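Local structure of cell cycle serine/threonine-protein kinase CDC5/MSD2 (Saccharomyces cerevisiae, 6MF4) at residues I73-A76 / E77-K81; S158-R162 / E163-H167. The protein phosphorylates serine and threonine residues of cell-cycle proteins to drive mitotic exit, and is represented here by its C-terminal polo-box domain. One frame throughout, in Å; residues are numbered along the deposited sequence.

In the fold
Interactions 1 and 2 lie on opposite sides of the chain's centre, their own centres about 49 Å apart, and do not touch. Interaction 1 is one continuous run of helix 56-82. It is partly buried: Ile73 packs against helices 252-258 and 269-283, and Ala76 against helix 252-258. Interaction 2 is a surface contact in polo box 1, where the loop after strand 149-156 turns into helix 165-178. The two share no helix or strand. Their chemistry follows their place. Residues 73-81 repeat regular helical backbone bonds and add a carboxylate-amide pair; residues 158-167 combine short-span turn bonds, a lysine-serine bond, a proline-leucine contact and bridging waters.

Interaction 1 of 2, residues I73-A76 / E77-K81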
# COMPACT_ATOMS: atom_id res chain seq x y z
N ILE A 73 11.62 -8.28 -7.69
CA ILE A 73 12.51 -8.60 -6.58
C ILE A 73 13.45 -9.72 -7.01
O ILE A 73 14.66 -9.65 -6.79
CB ILE A 73 11.72 -9.01 -5.33
CG1 ILE A 73 10.98 -7.79 -4.76
CG2 ILE A 73 12.65 -9.60 -4.26
CD1 ILE A 73 9.97 -8.12 -3.68
N VAL A 74 12.89 -10.75 -7.63
CA VAL A 74 13.67 -11.89 -8.09
C VAL A 74 14.70 -11.46 -9.12
O VAL A 74 15.81 -11.99 -9.16
CB VAL A 74 12.75 -13.00 -8.67
CG1 VAL A 74 13.56 -14.06 -9.42
CG2 VAL A 74 11.94 -13.65 -7.56
N GLU A 75 14.35 -10.48 -9.95
CA GLU A 75 15.28 -10.00 -10.97
C GLU A 75 16.40 -9.20 -10.33
O GLU A 75 17.55 -9.27 -10.77
CB GLU A 75 14.55 -9.15 -12.02
CG GLU A 75 15.47 -8.38 -12.97
CD GLU A 75 16.42 -9.28 -13.75
OE1 GLU A 75 17.43 -8.76 -14.28
OE2 GLU A 75 16.16 -10.50 -13.85
N ALA A 76 16.07 -8.45 -9.28
CA ALA A 76 17.09 -7.70 -8.56
C ALA A 76 18.07 -8.69 -7.94
O ALA A 76 19.29 -8.48 -7.96
CB ALA A 76 16.46 -6.81 -7.49
N GLU A 77 17.54 -9.79 -7.41
CA GLU A 77 18.36 -10.84 -6.81
C GLU A 77 19.25 -11.52 -7.85
O GLU A 77 20.37 -11.93 -7.56
CB GLU A 77 17.48 -11.86 -6.10
CG GLU A 77 16.81 -11.32 -4.83
CD GLU A 77 15.93 -12.35 -4.14
OE1 GLU A 77 15.22 -13.11 -4.83
OE2 GLU A 77 15.95 -12.39 -2.89
N ALA A 78 18.74 -11.64 -9.08
CA ALA A 78 19.51 -12.22 -10.17
C ALA A 78 20.63 -11.28 -10.60
O ALA A 78 21.73 -11.73 -10.95
CB ALA A 78 18.61 -12.53 -11.35
N GLN A 79 20.37 -9.98 -10.57
CA GLN A 79 21.38 -9.00 -10.94
C GLN A 79 22.49 -9.03 -9.90
O GLN A 79 23.67 -8.94 -10.24
CB GLN A 79 20.77 -7.61 -11.05
CG GLN A 79 19.92 -7.44 -12.31
CD GLN A 79 19.10 -6.17 -12.30
OE1 GLN A 79 19.42 -5.20 -11.61
NE2 GLN A 79 18.02 -6.16 -13.08
N TYR A 80 22.11 -9.17 -8.64
CA TYR A 80 23.08 -9.27 -7.56
C TYR A 80 23.94 -10.53 -7.70
O TYR A 80 25.16 -10.48 -7.59
CB TYR A 80 22.37 -9.27 -6.20
CG TYR A 80 23.25 -9.67 -5.04
CD1 TYR A 80 24.39 -8.95 -4.73
CD2 TYR A 80 22.93 -10.76 -4.25
CE1 TYR A 80 25.20 -9.31 -3.67
CE2 TYR A 80 23.73 -11.13 -3.19
CZ TYR A 80 24.86 -10.40 -2.90
OH TYR A 80 25.66 -10.76 -1.83
N LYS A 81 23.29 -11.66 -7.95
CA LYS A 81 23.98 -12.95 -7.99
C LYS A 81 24.80 -13.17 -9.26
O LYS A 81 25.91 -13.70 -9.19
CB LYS A 81 22.97 -14.09 -7.83
CG LYS A 81 23.55 -15.47 -8.06
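Gln79 and Glu75 sit one helical turn apart and join through their polar ends. Along Gln79, CB rests 3.5 Å from Ala76 O, against the backbone of the preceding turn. CG stands beside the backbone N and anti to the carbonyl carbon (chi1 -74°), which leads the chain back toward Glu75. There CG lies 3.4 Å from both Glu75 O and Glu75 OE1. CD follows, near the same two oxygens. At the tip, Gln79 NE2 donates to Glu75 OE1 at 2.9 Å. The bond is nearly straight, 166° at the hydrogen. The acceptor lies in the amide plane of Gln79, but NE2 reaches OE1 on the anti side, slightly out of the carboxylate plane. The carboxylate and amide planes are 66° apart, and the side chains cross at about a right angle. Glu75 OE2 lies 4.0 Å from Ala78 CB.

This is an i to i+4 side-chain pair on the long helix 56-82 of the polo-box domain. The same turn carries regular alpha-helical bonds, such as Gln79 N to Glu75 O at 2.9 Å and Tyr80 N to Ala76 O at 3.0 Å.

Glu77 makes a separate contact. Its CG packs 3.4 Å from Ile73 O. Of its carboxylate oxygens, OE2 pairs with Arg270 and OE1 with Lys277, both salt bridges, which tie this turn to helix 269-283. Ile73 packs on Leu273 and Leu280 of that helix, while Ala76 meets Leu252 of helix 252-258.

Interaction 2 of 2, residues S158-R162 / E163-H167; sequences SEKPR and ELSRH
Lys160 reaches over to Ser165, where a 3-10 turn leads into helix 165-178 of polo box 1. The lysine bends at chi3 (101°), bringing NZ to within 3.1 Å of Ser165 OG as a hydrogen-bond donor. Water 1 accepts from Lys160 NZ and donates to Ser165 O, giving the ammonium a second link to the same residue. With an alanine here in place of Ser165, Lys160 NZ would lose its direct bond to OG and is likely to be held to this residue only through water 1, its tip freer to turn.

On another side of the turn, Pro161 and Leu164 cross obliquely, with Pro161 CG 3.7 Å from Leu164 CD1. Both pack on Tyr155 of strand 149-156. Glu163 bends at chi2 (-88°), which folds its carboxylate back against Pro161 CB. The guanidinium of Arg162 is steeply turned from that carboxylate, and their charged atoms do not touch. Two backbone bonds close the turn: Leu164 N donates to Pro161 O at 2.9 Å, and Ser165 N to Arg162 O at 3.1 Å. Water 2 bridges the helix start, donating to Arg162 O and accepting from Arg166 N, each at 3.1 Å.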
# COMPACT_ATOMS: atom_id res chain seq x y z
N SER A 158 -18.96 19.48 1.61
CA SER A 158 -19.98 20.52 1.70
C SER A 158 -21.19 20.22 0.82
O SER A 158 -22.26 20.80 1.01
CB SER A 158 -19.38 21.88 1.31
OG SER A 158 -18.94 21.87 -0.04
N GLU A 159 -21.01 19.31 -0.14
CA GLU A 159 -22.09 18.89 -1.02
C GLU A 159 -22.22 17.37 -0.96
O GLU A 159 -22.26 16.69 -1.98
CB GLU A 159 -21.84 19.35 -2.45
N LYS A 160 -22.29 16.86 0.27
CA LYS A 160 -22.33 15.43 0.52
C LYS A 160 -23.63 14.82 0.01
O LYS A 160 -24.71 15.30 0.34
CB LYS A 160 -22.15 15.17 2.03
CG LYS A 160 -22.91 13.99 2.60
CD LYS A 160 -22.94 14.05 4.11
CE LYS A 160 -24.28 14.57 4.60
NZ LYS A 160 -24.44 14.49 6.07
N PRO A 161 -23.53 13.75 -0.80
CA PRO A 161 -24.76 13.07 -1.20
C PRO A 161 -25.37 12.29 -0.05
O PRO A 161 -24.67 11.63 0.72
CB PRO A 161 -24.31 12.14 -2.33
CG PRO A 161 -22.88 11.91 -2.08
CD PRO A 161 -22.35 13.17 -1.46
N ARG A 162 -26.69 12.40 0.08
CA ARG A 162 -27.44 11.74 1.14
C ARG A 162 -27.16 10.25 1.27
O ARG A 162 -27.15 9.71 2.38
CB ARG A 162 -28.94 11.97 0.91
CG ARG A 162 -29.41 11.76 -0.52
CD ARG A 162 -30.66 12.56 -0.84
NE ARG A 162 -31.33 12.02 -2.02
CZ ARG A 162 -32.49 12.46 -2.50
NH1 ARG A 162 -33.01 11.89 -3.57
NH2 ARG A 162 -33.13 13.46 -1.91
N GLU A 163 -26.93 9.56 0.16
CA GLU A 163 -26.72 8.12 0.22
C GLU A 163 -25.33 7.76 0.75
O GLU A 163 -25.04 6.58 0.96
CB GLU A 163 -26.95 7.47 -1.16
CG GLU A 163 -25.92 7.80 -2.23
CD GLU A 163 -26.25 9.06 -3.01
OE1 GLU A 163 -27.10 9.86 -2.55
OE2 GLU A 163 -25.66 9.25 -4.10
N LEU A 164 -24.49 8.76 0.98
CA LEU A 164 -23.18 8.54 1.60
C LEU A 164 -23.08 9.20 2.97
O LEU A 164 -22.01 9.28 3.56
CB LEU A 164 -22.06 9.07 0.69
CG LEU A 164 -21.87 8.35 -0.65
CD1 LEU A 164 -20.75 9.00 -1.46
CD2 LEU A 164 -21.59 6.86 -0.46
N SER A 165 -24.21 9.68 3.49
CA SER A 165 -24.21 10.40 4.76
C SER A 165 -23.67 9.54 5.90
O SER A 165 -22.83 10.01 6.68
CB SER A 165 -25.61 10.89 5.10
OG SER A 165 -25.59 11.63 6.31
N ARG A 166 -24.12 8.29 6.01
CA ARG A 166 -23.68 7.47 7.14
C ARG A 166 -22.20 7.11 6.98
O ARG A 166 -21.48 6.98 7.97
CB ARG A 166 -24.54 6.22 7.30
CG ARG A 166 -24.52 5.24 6.15
CD ARG A 166 -25.15 3.90 6.56
NE ARG A 166 -26.53 4.03 7.05
CZ ARG A 166 -27.62 3.88 6.29
NH1 ARG A 166 -27.51 3.59 5.00
NH2 ARG A 166 -28.83 4.00 6.83
N HIS A 167 -21.74 6.97 5.74
CA HIS A 167 -20.33 6.69 5.47
C HIS A 167 -19.47 7.82 6.02
O HIS A 167 -18.42 7.57 6.63
CB HIS A 167 -20.06 6.52 3.98
CG HIS A 167 -20.93 5.50 3.30
ND1 HIS A 167 -22.29 5.65 3.17
CD2 HIS A 167 -20.62 4.32 2.72
CE1 HIS A 167 -22.79 4.61 2.53
NE2 HIS A 167 -21.80 3.78 2.24
O HOH W 1 -22.59 12.62 7.32
O HOH W 2 -26.57 7.46 4.37